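Local coordinates for acetyltransferase PA1377 (Pseudomonas aeruginosa, PDB 2VI7), which probably transfers an acetyl group to an amino group of its substrate, as a putative N-acetyltransferase of the GCN5-related (GNAT) family, at residues Ala31-Gln36 against Ala153-Arg158; Asp55-Ile60 against Ser74-Pro79; Ser84-Ile89 against Arg122-Val127. One frame throughout, in Å; residues are numbered along the deposited sequence.

Contact 1 of 3, residues Ala31-Gln36 against Ala153-Arg158; sequences ARQVLQ and AVRDGR
Asp156 OD2 is where the charges of this contact gather: Arg32 NH2 donates to it at 2.9 Å, Arg32 NE adds a weak second bond, and Arg155 NE lies farther off, tied to it by charge alone. The main grip is side-on and two-pronged, because Arg32 NE also reaches Asp156 OD1, at 3.3 Å. Both oxygens use their syn lone pairs, and the guanidinium and carboxylate planes differ by just 11°. Arg32 gets there on a chain that bends at chi3 (-79°), after a straight run to CD.

The same guanidinium has Arg155 against one of its faces. The two groups are stacked at 20°, centres 4.4 Å apart, and displaced, so that Arg32 NH2 sits over the rim of the Arg155 group. The nearby carboxylates probably offset the like charges: Asp156 serves the first, and Asp130 forms a salt bridge with Arg155 NH1. Tyr128 adds a cation-pi contact to Arg155. At the edge of that group Arg155 NH2 also donates to Gln33 OE1 at 3.2 Å, somewhat tilted from both planes, and the aliphatic CD of Arg155 lies 3.2 Å from Arg32 O.

Away from the charges, Leu35 CD2 presses on Ala153 CB at 3.4 Å, tight for two carbons. Arg82 of the second subunit binds the carbonyls of Ala31, Arg32, Gln36 and Val154, tying both segments to the dimer partner.

Asp156 lies in the type I' turn Arg155-Arg158, at the hairpin leading into strand 158-168, and Arg32 in the type I turn that follows helix 28-31. The loop between the first helices and this late hairpin often border the acceptor-substrate side in GNAT enzymes, and may do so here; the salt-bridge network clasps the two together.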
ATOM      1  N   ALA A  31     -12.642 -15.591   4.008  1.00 28.83           N
ATOM      2  CA  ALA A  31     -11.271 -15.357   3.584  1.00 28.18           C
ATOM      3  C   ALA A  31     -11.128 -14.993   2.109  1.00 28.41           C
ATOM      4  O   ALA A  31     -10.281 -14.176   1.753  1.00 28.95           O
ATOM      5  CB  ALA A  31     -10.416 -16.583   3.898  1.00 27.96           C
ATOM      6  N   ARG A  32     -11.960 -15.569   1.245  1.00 28.63           N
ATOM      7  CA  ARG A  32     -11.823 -15.298  -0.180  1.00 28.69           C
ATOM      8  C   ARG A  32     -12.212 -13.905  -0.630  1.00 29.06           C
ATOM      9  O   ARG A  32     -11.766 -13.463  -1.679  1.00 30.42           O
ATOM     10  CB  ARG A  32     -12.579 -16.342  -1.007  1.00 28.82           C
ATOM     11  CG  ARG A  32     -14.075 -16.260  -0.925  1.00 33.67           C
ATOM     12  CD  ARG A  32     -14.734 -17.351  -1.755  1.00 37.05           C
ATOM     13  NE  ARG A  32     -14.755 -17.050  -3.188  1.00 41.03           N
ATOM     14  CZ  ARG A  32     -15.500 -16.096  -3.749  1.00 42.90           C
ATOM     15  NH1 ARG A  32     -16.290 -15.334  -3.000  1.00 44.35           N
ATOM     16  NH2 ARG A  32     -15.481 -15.918  -5.067  1.00 43.20           N
ATOM     17  N   GLN A  33     -13.022 -13.202   0.155  1.00 29.55           N
ATOM     18  CA  GLN A  33     -13.432 -11.852  -0.228  1.00 29.91           C
ATOM     19  C   GLN A  33     -12.500 -10.750   0.300  1.00 29.41           C
ATOM     20  O   GLN A  33     -12.755  -9.554   0.114  1.00 30.07           O
ATOM     21  CB  GLN A  33     -14.884 -11.599   0.192  1.00 31.60           C
ATOM     22  CG  GLN A  33     -15.889 -12.504  -0.527  1.00 35.18           C
ATOM     23  CD  GLN A  33     -16.023 -12.204  -2.028  1.00 37.98           C
ATOM     24  OE1 GLN A  33     -15.041 -11.938  -2.720  1.00 37.98           O
ATOM     25  NE2 GLN A  33     -17.251 -12.264  -2.532  1.00 40.30           N
ATOM     26  N   VAL A  34     -11.421 -11.175   0.956  1.00 27.59           N
ATOM     27  CA  VAL A  34     -10.389 -10.276   1.472  1.00 25.63           C
ATOM     28  C   VAL A  34      -9.060 -10.843   0.946  1.00 24.65           C
ATOM     29  O   VAL A  34      -9.041 -11.452  -0.129  1.00 23.96           O
ATOM     30  CB  VAL A  34     -10.402 -10.182   3.044  1.00 24.91           C
ATOM     31  CG1 VAL A  34     -11.618  -9.387   3.500  1.00 24.27           C
ATOM     32  CG2 VAL A  34     -10.444 -11.555   3.678  1.00 24.90           C
ATOM     33  N   LEU A  35      -7.960 -10.650   1.666  1.00 24.05           N
ATOM     34  CA  LEU A  35      -6.668 -11.168   1.206  1.00 23.49           C
ATOM     35  C   LEU A  35      -6.044 -12.162   2.177  1.00 24.40           C
ATOM     36  O   LEU A  35      -4.883 -12.545   2.026  1.00 24.63           O
ATOM     37  CB  LEU A  35      -5.691 -10.017   0.946  1.00 22.26           C
ATOM     38  CG  LEU A  35      -5.920  -9.140  -0.288  1.00 18.65           C
ATOM     39  CD1 LEU A  35      -5.025  -7.905  -0.256  1.00 19.45           C
ATOM     40  CD2 LEU A  35      -5.655  -9.970  -1.515  1.00 18.12           C
ATOM     41  N   GLN A  36      -6.830 -12.578   3.167  1.00 26.53           N
ATOM     42  CA  GLN A  36      -6.394 -13.534   4.180  1.00 28.72           C
ATOM     43  C   GLN A  36      -6.245 -14.947   3.624  1.00 30.32           C
ATOM     44  O   GLN A  36      -6.826 -15.296   2.593  1.00 30.39           O
ATOM     45  CB  GLN A  36      -7.402 -13.592   5.334  1.00 28.54           C
ATOM     46  CG  GLN A  36      -7.591 -12.313   6.116  1.00 30.05           C
ATOM     47  CD  GLN A  36      -6.371 -11.942   6.915  1.00 31.57           C
ATOM     48  OE1 GLN A  36      -5.689 -12.809   7.475  1.00 33.55           O
ATOM     49  NE2 GLN A  36      -6.093 -10.647   6.993  1.00 33.20           N
ATOM     50  N   ALA A 153      -5.221  -9.433  -7.182  1.00 22.64           N
ATOM     51  CA  ALA A 153      -4.974 -10.509  -6.235  1.00 23.13           C
ATOM     52  C   ALA A 153      -5.461 -11.850  -6.744  1.00 23.44           C
ATOM     53  O   ALA A 153      -6.129 -11.937  -7.769  1.00 24.17           O
ATOM     54  CB  ALA A 153      -5.655 -10.196  -4.894  1.00 22.19           C
ATOM     55  N   VAL A 154      -5.101 -12.896  -6.009  1.00 23.99           N
ATOM     56  CA  VAL A 154      -5.501 -14.258  -6.326  1.00 22.64           C
ATOM     57  C   VAL A 154      -6.747 -14.573  -5.499  1.00 23.81           C
ATOM     58  O   VAL A 154      -6.846 -14.204  -4.324  1.00 24.27           O
ATOM     59  CB  VAL A 154      -4.386 -15.292  -5.948  1.00 20.75           C
ATOM     60  CG1 VAL A 154      -4.855 -16.717  -6.232  1.00 20.20           C
ATOM     61  CG2 VAL A 154      -3.125 -15.006  -6.718  1.00 21.46           C
ATOM     62  N   ARG A 155      -7.712 -15.216  -6.140  1.00 24.48           N
ATOM     63  CA  ARG A 155      -8.941 -15.652  -5.485  1.00 25.70           C
ATOM     64  C   ARG A 155      -9.462 -16.827  -6.326  1.00 26.90           C
ATOM     65  O   ARG A 155      -9.576 -16.728  -7.551  1.00 26.78           O
ATOM     66  CB  ARG A 155      -9.982 -14.521  -5.421  1.00 24.77           C
ATOM     67  CG  ARG A 155     -11.185 -14.851  -4.519  1.00 23.82           C
ATOM     68  CD  ARG A 155     -12.386 -13.921  -4.739  1.00 24.53           C
ATOM     69  NE  ARG A 155     -12.857 -13.943  -6.125  1.00 26.35           N
ATOM     70  CZ  ARG A 155     -13.830 -13.171  -6.605  1.00 26.04           C
ATOM     71  NH1 ARG A 155     -14.178 -13.262  -7.881  1.00 24.16           N
ATOM     72  NH2 ARG A 155     -14.461 -12.312  -5.815  1.00 25.03           N
ATOM     73  N   ASP A 156      -9.751 -17.946  -5.666  1.00 28.94           N
ATOM     74  CA  ASP A 156     -10.236 -19.153  -6.344  1.00 30.96           C
ATOM     75  C   ASP A 156      -9.313 -19.593  -7.486  1.00 30.69           C
ATOM     76  O   ASP A 156      -9.780 -19.990  -8.558  1.00 30.93           O
ATOM     77  CB  ASP A 156     -11.648 -18.949  -6.897  1.00 33.07           C
ATOM     78  CG  ASP A 156     -12.615 -18.441  -5.854  1.00 36.03           C
ATOM     79  OD1 ASP A 156     -12.513 -18.870  -4.680  1.00 38.30           O
ATOM     80  OD2 ASP A 156     -13.486 -17.618  -6.217  1.00 37.30           O
ATOM     81  N   GLY A 157      -8.008 -19.496  -7.250  1.00 30.16           N
ATOM     82  CA  GLY A 157      -7.017 -19.909  -8.226  1.00 29.32           C
ATOM     83  C   GLY A 157      -6.826 -19.048  -9.456  1.00 30.05           C
ATOM     84  O   GLY A 157      -6.181 -19.475 -10.411  1.00 30.70           O
ATOM     85  N   ARG A 158      -7.375 -17.842  -9.451  1.00 30.65           N
ATOM     86  CA  ARG A 158      -7.227 -16.960 -10.599  1.00 30.07           C
ATOM     87  C   ARG A 158      -7.023 -15.522 -10.161  1.00 28.96           C
ATOM     88  O   ARG A 158      -7.331 -15.160  -9.037  1.00 29.45           O
ATOM     89  CB  ARG A 158      -8.464 -17.052 -11.499  1.00 32.64           C
ATOM     90  CG  ARG A 158      -9.760 -16.647 -10.825  1.00 34.16           C
ATOM     91  CD  ARG A 158     -10.920 -16.713 -11.803  1.00 37.07           C
TER

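Contact 2 of 3, residues Asp55-Ile60 against Ser74-Pro79; sequences DDRLLI and SLEQHP
Strands 58-60 and 74-77 run antiparallel at 176° with their axes 4.6 Å apart, Leu59 and Leu75 forming a hydrogen-bonded pair between the non-hydrogen-bonded pairs Leu58-Glu76 and Ile60-Ser74. Leu59 N gives Leu75 O a nearly straight bond of 2.7 Å, and Leu75 N returns one to Leu59 O. A further bond, Gln77 N to Arg57 O at 3.0 Å, carries the pairing to the mouth of the hairpin.

Arg57 has the most to do among the side chains. Its chain folds back at chi3 (42°), which swings the guanidinium over the end of the opposite strand. There NH2 meets Glu76 OE2 at 2.9 Å, on the anti side of that oxygen, with the carboxylate turned 60° to the guanidinium. The same NH2 also makes a weak bond to Gln77 O at 2.8 Å. Pro79 CB covers one face of the group, while Arg57 CG lies 3.4 Å from Gln77 OE1; the amide nitrogen of Gln77 is bonded to Ser84 O.

This is the open end of the long hairpin of strands 58-65 and 68-77, part of the central sheet of the GNAT fold. Its two faces differ. Leu59 and Leu75 point to the one covered by helix 102-117, where Leu110 touches both. Leu58, Ile60, Ser74 and Glu76 share the other: Leu58 CD1 lies 3.8 Å from Glu76 CB, and Ile60 CG1 packs on Ser74 CB at 3.6 Å.

Asp55 works from the loop before the strand. Its OD2 accepts the backbone N of Arg57, an Asx turn, while OD1, on a poorly ordered side chain, makes a weak hydrogen bond within a salt bridge to Arg57 NH1.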
ATOM      1  N   ASP A  55       0.308   0.926  18.482  1.00 63.64           N
ATOM      2  CA  ASP A  55       0.132   2.295  18.033  1.00 63.10           C
ATOM      3  C   ASP A  55      -1.348   2.689  18.006  1.00 62.35           C
ATOM      4  O   ASP A  55      -2.213   1.845  17.729  1.00 61.56           O
ATOM      5  CB  ASP A  55       0.732   2.413  16.635  1.00 64.55           C
ATOM      6  CG  ASP A  55       1.162   3.830  16.298  1.00 66.10           C
ATOM      7  OD1 ASP A  55       2.217   3.969  15.639  1.00 66.81           O
ATOM      8  OD2 ASP A  55       0.450   4.789  16.683  1.00 67.69           O
ATOM      9  N   ASP A  56      -1.635   3.963  18.296  1.00 60.73           N
ATOM     10  CA  ASP A  56      -3.011   4.465  18.266  1.00 59.88           C
ATOM     11  C   ASP A  56      -3.468   4.609  16.811  1.00 57.12           C
ATOM     12  O   ASP A  56      -4.625   4.932  16.532  1.00 56.61           O
ATOM     13  CB  ASP A  56      -3.130   5.835  18.957  1.00 62.50           C
ATOM     14  CG  ASP A  56      -3.713   5.742  20.372  1.00 65.17           C
ATOM     15  OD1 ASP A  56      -4.571   4.856  20.615  1.00 66.57           O
ATOM     16  OD2 ASP A  56      -3.323   6.567  21.235  1.00 66.60           O
ATOM     17  N   ARG A  57      -2.531   4.380  15.897  1.00 53.79           N
ATOM     18  CA  ARG A  57      -2.772   4.465  14.461  1.00 50.34           C
ATOM     19  C   ARG A  57      -3.582   3.286  13.898  1.00 46.44           C
ATOM     20  O   ARG A  57      -4.382   3.450  12.978  1.00 44.27           O
ATOM     21  CB  ARG A  57      -1.440   4.517  13.713  1.00 52.40           C
ATOM     22  CG  ARG A  57      -0.663   5.811  13.810  1.00 53.72           C
ATOM     23  CD  ARG A  57       0.684   5.653  13.085  1.00 56.41           C
ATOM     24  NE  ARG A  57       0.562   4.930  11.812  1.00 58.14           N
ATOM     25  CZ  ARG A  57       0.709   3.613  11.660  1.00 58.66           C
ATOM     26  NH1 ARG A  57       0.995   2.839  12.703  1.00 60.23           N
ATOM     27  NH2 ARG A  57       0.552   3.061  10.459  1.00 58.44           N
ATOM     28  N   LEU A  58      -3.348   2.094  14.433  1.00 42.63           N
ATOM     29  CA  LEU A  58      -4.045   0.908  13.965  1.00 39.78           C
ATOM     30  C   LEU A  58      -5.171   0.527  14.898  1.00 39.27           C
ATOM     31  O   LEU A  58      -4.945   0.255  16.072  1.00 41.46           O
ATOM     32  CB  LEU A  58      -3.085  -0.276  13.844  1.00 37.74           C
ATOM     33  CG  LEU A  58      -3.740  -1.627  13.522  1.00 37.41           C
ATOM     34  CD1 LEU A  58      -4.520  -1.551  12.217  1.00 37.10           C
ATOM     35  CD2 LEU A  58      -2.667  -2.688  13.417  1.00 37.38           C
ATOM     36  N   LEU A  59      -6.388   0.515  14.372  1.00 37.03           N
ATOM     37  CA  LEU A  59      -7.543   0.131  15.159  1.00 34.79           C
ATOM     38  C   LEU A  59      -8.164  -1.096  14.521  1.00 33.29           C
ATOM     39  O   LEU A  59      -8.539  -1.074  13.351  1.00 31.82           O
ATOM     40  CB  LEU A  59      -8.585   1.248  15.200  1.00 35.48           C
ATOM     41  CG  LEU A  59      -9.952   0.793  15.734  1.00 37.38           C
ATOM     42  CD1 LEU A  59      -9.817   0.244  17.154  1.00 37.63           C
ATOM     43  CD2 LEU A  59     -10.924   1.967  15.685  1.00 38.39           C
ATOM     44  N   ILE A  60      -8.254  -2.174  15.289  1.00 32.77           N
ATOM     45  CA  ILE A  60      -8.856  -3.395  14.789  1.00 32.03           C
ATOM     46  C   ILE A  60     -10.045  -3.729  15.672  1.00 31.16           C
ATOM     47  O   ILE A  60      -9.938  -3.775  16.900  1.00 30.06           O
ATOM     48  CB  ILE A  60      -7.845  -4.566  14.781  1.00 32.25           C
ATOM     49  CG1 ILE A  60      -6.650  -4.205  13.897  1.00 30.22           C
ATOM     50  CG2 ILE A  60      -8.506  -5.829  14.234  1.00 30.61           C
ATOM     51  CD1 ILE A  60      -5.498  -5.130  14.065  1.00 30.33           C
ATOM     52  N   SER A  74     -10.480  -3.318  10.156  1.00 27.11           N
ATOM     53  CA  SER A  74      -9.425  -2.514  10.740  1.00 28.06           C
ATOM     54  C   SER A  74      -9.196  -1.200  10.004  1.00 28.07           C
ATOM     55  O   SER A  74      -9.369  -1.114   8.787  1.00 28.12           O
ATOM     56  CB  SER A  74      -8.120  -3.306  10.754  1.00 29.56           C
ATOM     57  OG  SER A  74      -7.693  -3.573   9.427  1.00 33.34           O
ATOM     58  N   LEU A  75      -8.811  -0.184  10.770  1.00 27.84           N
ATOM     59  CA  LEU A  75      -8.518   1.148  10.250  1.00 26.55           C
ATOM     60  C   LEU A  75      -7.093   1.477  10.667  1.00 27.19           C
ATOM     61  O   LEU A  75      -6.744   1.350  11.838  1.00 27.33           O
ATOM     62  CB  LEU A  75      -9.472   2.188  10.850  1.00 25.62           C
ATOM     63  CG  LEU A  75      -9.152   3.665  10.554  1.00 24.89           C
ATOM     64  CD1 LEU A  75      -9.201   3.923   9.046  1.00 24.01           C
ATOM     65  CD2 LEU A  75     -10.139   4.563  11.278  1.00 22.30           C
ATOM     66  N   GLU A  76      -6.267   1.878   9.709  1.00 28.38           N
ATOM     67  CA  GLU A  76      -4.885   2.231   9.999  1.00 29.74           C
ATOM     68  C   GLU A  76      -4.452   3.550   9.358  1.00 28.99           C
ATOM     69  O   GLU A  76      -4.405   3.690   8.131  1.00 29.22           O
ATOM     70  CB  GLU A  76      -3.938   1.103   9.567  1.00 32.09           C
ATOM     71  CG  GLU A  76      -2.472   1.500   9.619  1.00 37.60           C
ATOM     72  CD  GLU A  76      -1.538   0.352   9.314  1.00 41.68           C
ATOM     73  OE1 GLU A  76      -1.964  -0.587   8.613  1.00 44.02           O
ATOM     74  OE2 GLU A  76      -0.370   0.395   9.761  1.00 44.23           O
ATOM     75  N   GLN A  77      -4.146   4.523  10.209  1.00 28.57           N
ATOM     76  CA  GLN A  77      -3.689   5.820   9.746  1.00 28.42           C
ATOM     77  C   GLN A  77      -2.336   5.570   9.111  1.00 28.58           C
ATOM     78  O   GLN A  77      -1.492   4.885   9.688  1.00 29.58           O
ATOM     79  CB  GLN A  77      -3.542   6.781  10.923  1.00 27.98           C
ATOM     80  CG  GLN A  77      -2.959   8.124  10.541  1.00 29.62           C
ATOM     81  CD  GLN A  77      -2.824   9.040  11.727  1.00 31.37           C
ATOM     82  OE1 GLN A  77      -2.249   8.663  12.749  1.00 36.27           O
ATOM     83  NE2 GLN A  77      -3.349  10.250  11.606  1.00 33.17           N
ATOM     84  N   HIS A  78      -2.118   6.109   7.920  1.00 27.22           N
ATOM     85  CA  HIS A  78      -0.848   5.885   7.256  1.00 26.58           C
ATOM     86  C   HIS A  78       0.316   6.418   8.093  1.00 27.24           C
ATOM     87  O   HIS A  78       0.251   7.533   8.622  1.00 27.28           O
ATOM     88  CB  HIS A  78      -0.853   6.531   5.873  1.00 26.28           C
ATOM     89  CG  HIS A  78       0.200   5.986   4.962  1.00 27.09           C
ATOM     90  ND1 HIS A  78       1.547   6.149   5.202  1.00 29.32           N
ATOM     91  CD2 HIS A  78       0.108   5.231   3.842  1.00 27.17           C
ATOM     92  CE1 HIS A  78       2.239   5.517   4.271  1.00 29.72           C
ATOM     93  NE2 HIS A  78       1.389   4.952   3.433  1.00 28.61           N
ATOM     94  N   PRO A  79       1.397   5.619   8.230  1.00 27.05           N
ATOM     95  CA  PRO A  79       2.596   5.974   9.001  1.00 27.22           C
ATOM     96  C   PRO A  79       3.430   7.150   8.481  1.00 27.82           C
ATOM     97  O   PRO A  79       4.115   7.823   9.259  1.00 28.01           O
ATOM     98  CB  PRO A  79       3.394   4.669   9.017  1.00 25.37           C
ATOM     99  CG  PRO A  79       3.023   4.040   7.711  1.00 25.90           C
ATOM    100  CD  PRO A  79       1.522   4.249   7.699  1.00 25.82           C
TER

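Contact 3 of 3, residues Ser84-Ile89 against Arg122-Val127; sequences SHSGSI and RVELTV
Backbone bonds join Ser84-Ile89 to Arg122-Val127 in parallel register: Gly87 N to Arg122 O, Glu124 N to Gly87 O and Ile89 N to Glu124 O, each 2.9 Å. A weaker one, Arg122 N to His85 O, precedes them.

The polar side chains lie on the face of Ser86, Ser88, Arg122 and Glu124. Arg122 runs straight out to NE, which meets the anti lone pair of Glu124 OE2 at 2.7 Å, in the guanidinium plane; that oxygen also pairs with Arg83, and Arg122 NH2 with Glu146. Glu124 OE1 accepts a hydrogen bond from a water, 2.7 Å away, which also donates to Ser86 OG, itself hydrogen-bonded to the carbonyl of Arg83, and so bridges the strands.

The apolar contacts gather round Ile89. With CG1 set between the backbone N and the carbonyl carbon (chi1 65°), it lies alongside Leu125, CG1 to CB a tight 3.5 Å. Its CG2 branch meets Val123 CG1 at 3.9 Å.

Helix 102-117 links the two strands in a beta-alpha-beta unit of the GNAT core. Strand 68-77 flanks strand 86-95 and strand 158-168 flanks strand 122-128, while Phe143 touches Ile89, Val123 and Leu125.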
ATOM      1  N   SER A  84      -0.350  10.792   6.360  1.00 21.61           N
ATOM      2  CA  SER A  84      -1.040  10.610   7.633  1.00 24.52           C
ATOM      3  C   SER A  84      -2.430  11.226   7.755  1.00 24.14           C
ATOM      4  O   SER A  84      -3.118  11.002   8.753  1.00 26.18           O
ATOM      5  CB  SER A  84      -0.145  11.103   8.771  1.00 24.31           C
ATOM      6  OG  SER A  84       0.153  12.473   8.607  1.00 27.84           O
ATOM      7  N   HIS A  85      -2.846  12.003   6.761  1.00 23.44           N
ATOM      8  CA  HIS A  85      -4.184  12.585   6.789  1.00 22.59           C
ATOM      9  C   HIS A  85      -5.144  11.514   6.274  1.00 23.26           C
ATOM     10  O   HIS A  85      -6.359  11.712   6.270  1.00 23.88           O
ATOM     11  CB  HIS A  85      -4.273  13.813   5.882  1.00 20.56           C
ATOM     12  CG  HIS A  85      -3.962  13.516   4.449  1.00 20.36           C
ATOM     13  ND1 HIS A  85      -2.674  13.369   3.985  1.00 18.68           N
ATOM     14  CD2 HIS A  85      -4.773  13.284   3.390  1.00 18.89           C
ATOM     15  CE1 HIS A  85      -2.704  13.060   2.702  1.00 19.03           C
ATOM     16  NE2 HIS A  85      -3.965  13.002   2.317  1.00 19.63           N
ATOM     17  N   SER A  86      -4.586  10.384   5.835  1.00 23.46           N
ATOM     18  CA  SER A  86      -5.385   9.278   5.311  1.00 23.34           C
ATOM     19  C   SER A  86      -5.247   8.019   6.146  1.00 23.34           C
ATOM     20  O   SER A  86      -4.344   7.891   6.971  1.00 22.66           O
ATOM     21  CB  SER A  86      -4.981   8.945   3.875  1.00 23.11           C
ATOM     22  OG  SER A  86      -3.716   8.311   3.854  1.00 24.97           O
ATOM     23  N   GLY A  87      -6.164   7.091   5.917  1.00 22.65           N
ATOM     24  CA  GLY A  87      -6.160   5.837   6.634  1.00 22.70           C
ATOM     25  C   GLY A  87      -6.656   4.784   5.673  1.00 23.43           C
ATOM     26  O   GLY A  87      -7.282   5.113   4.665  1.00 22.78           O
ATOM     27  N   SER A  88      -6.379   3.520   5.968  1.00 23.89           N
ATOM     28  CA  SER A  88      -6.815   2.438   5.101  1.00 23.13           C
ATOM     29  C   SER A  88      -7.546   1.359   5.862  1.00 23.17           C
ATOM     30  O   SER A  88      -7.224   1.075   7.005  1.00 22.60           O
ATOM     31  CB  SER A  88      -5.617   1.807   4.396  1.00 24.08           C
ATOM     32  OG  SER A  88      -6.017   0.669   3.647  1.00 25.78           O
ATOM     33  N   ILE A  89      -8.548   0.770   5.224  1.00 24.51           N
ATOM     34  CA  ILE A  89      -9.284  -0.320   5.842  1.00 26.70           C
ATOM     35  C   ILE A  89      -9.081  -1.579   4.982  1.00 27.15           C
ATOM     36  O   ILE A  89      -9.868  -2.516   5.044  1.00 28.13           O
ATOM     37  CB  ILE A  89     -10.810  -0.009   5.998  1.00 26.86           C
ATOM     38  CG1 ILE A  89     -11.475   0.139   4.630  1.00 27.70           C
ATOM     39  CG2 ILE A  89     -11.002   1.252   6.833  1.00 26.12           C
ATOM     40  CD1 ILE A  89     -12.987   0.238   4.696  1.00 28.18           C
ATOM     41  N   ARG A 122      -9.092  11.336   4.425  1.00 24.22           N
ATOM     42  CA  ARG A 122      -9.256  10.328   3.393  1.00 22.68           C
ATOM     43  C   ARG A 122      -9.175   8.914   3.943  1.00 23.27           C
ATOM     44  O   ARG A 122      -8.279   8.596   4.718  1.00 23.99           O
ATOM     45  CB  ARG A 122      -8.153  10.546   2.354  1.00 22.14           C
ATOM     46  CG  ARG A 122      -8.100   9.580   1.202  1.00 22.14           C
ATOM     47  CD  ARG A 122      -6.849   9.836   0.380  1.00 21.61           C
ATOM     48  NE  ARG A 122      -6.617   8.742  -0.558  1.00 25.38           N
ATOM     49  CZ  ARG A 122      -7.252   8.605  -1.716  1.00 25.96           C
ATOM     50  NH1 ARG A 122      -8.145   9.506  -2.090  1.00 27.90           N
ATOM     51  NH2 ARG A 122      -7.032   7.545  -2.479  1.00 26.66           N
ATOM     52  N   VAL A 123     -10.121   8.068   3.550  1.00 22.60           N
ATOM     53  CA  VAL A 123     -10.112   6.673   3.974  1.00 22.38           C
ATOM     54  C   VAL A 123     -10.131   5.865   2.683  1.00 22.11           C
ATOM     55  O   VAL A 123     -10.943   6.126   1.794  1.00 22.01           O
ATOM     56  CB  VAL A 123     -11.327   6.319   4.845  1.00 22.31           C
ATOM     57  CG1 VAL A 123     -11.225   4.875   5.312  1.00 21.40           C
ATOM     58  CG2 VAL A 123     -11.389   7.236   6.039  1.00 21.61           C
ATOM     59  N   GLU A 124      -9.226   4.896   2.591  1.00 22.02           N
ATOM     60  CA  GLU A 124      -9.065   4.078   1.395  1.00 21.49           C
ATOM     61  C   GLU A 124      -9.365   2.596   1.584  1.00 22.24           C
ATOM     62  O   GLU A 124      -9.180   2.038   2.662  1.00 21.42           O
ATOM     63  CB  GLU A 124      -7.633   4.241   0.894  1.00 22.48           C
ATOM     64  CG  GLU A 124      -7.110   5.661   1.054  1.00 25.02           C
ATOM     65  CD  GLU A 124      -5.600   5.749   0.989  1.00 25.87           C
ATOM     66  OE1 GLU A 124      -4.934   4.829   1.505  1.00 25.96           O
ATOM     67  OE2 GLU A 124      -5.076   6.746   0.442  1.00 27.10           O
ATOM     68  N   LEU A 125      -9.828   1.959   0.514  1.00 23.03           N
ATOM     69  CA  LEU A 125     -10.139   0.536   0.544  1.00 23.58           C
ATOM     70  C   LEU A 125     -10.108  -0.032  -0.863  1.00 23.53           C
ATOM     71  O   LEU A 125     -10.062   0.709  -1.838  1.00 23.98           O
ATOM     72  CB  LEU A 125     -11.527   0.298   1.160  1.00 24.40           C
ATOM     73  CG  LEU A 125     -12.798   0.693   0.386  1.00 24.42           C
ATOM     74  CD1 LEU A 125     -13.009  -0.219  -0.807  1.00 23.42           C
ATOM     75  CD2 LEU A 125     -13.992   0.587   1.318  1.00 22.82           C
ATOM     76  N   THR A 126     -10.108  -1.355  -0.964  1.00 23.54           N
ATOM     77  CA  THR A 126     -10.135  -2.020  -2.261  1.00 22.71           C
ATOM     78  C   THR A 126     -11.190  -3.087  -2.060  1.00 20.82           C
ATOM     79  O   THR A 126     -11.370  -3.578  -0.956  1.00 20.05           O
ATOM     80  CB  THR A 126      -8.778  -2.693  -2.636  1.00 23.18           C
ATOM     81  OG1 THR A 126      -8.403  -3.624  -1.616  1.00 26.12           O
ATOM     82  CG2 THR A 126      -7.683  -1.654  -2.827  1.00 21.24           C
ATOM     83  N   VAL A 127     -11.907  -3.417  -3.120  1.00 20.16           N
ATOM     84  CA  VAL A 127     -12.956  -4.424  -3.045  1.00 19.99           C
ATOM     85  C   VAL A 127     -13.023  -5.124  -4.403  1.00 20.46           C
ATOM     86  O   VAL A 127     -12.837  -4.502  -5.452  1.00 21.78           O
ATOM     87  CB  VAL A 127     -14.341  -3.762  -2.663  1.00 19.77           C
ATOM     88  CG1 VAL A 127     -14.642  -2.597  -3.554  1.00 19.13           C
ATOM     89  CG2 VAL A 127     -15.463  -4.729  -2.829  1.00 19.62           C
TER
HETATM   90  O   HOH W   1      -3.786   5.347   3.916  1.00 24.23           O

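Contacts 2 and 3 are neighbours in one sheet, centres about 10 Å apart: strand 68-77 of the first pairs with strand 86-95 of the second, Glu76 O lying 2.9 Å from Ser88 N in a probable hydrogen bond. Contact 3 is the buried one, parallel and closed by a helical crossover; contact 2 is antiparallel, nearer the surface. Contact 1, about 20 Å or more from either by centres, joins a loop to a short strand and its turn and relies on charged side chains more than backbone pairing. Along the chain it encloses both others. Contacts 1 and 3 touch the second subunit, through Arg82 and Tyr152 of that subunit respectively, whereas contact 2 does not.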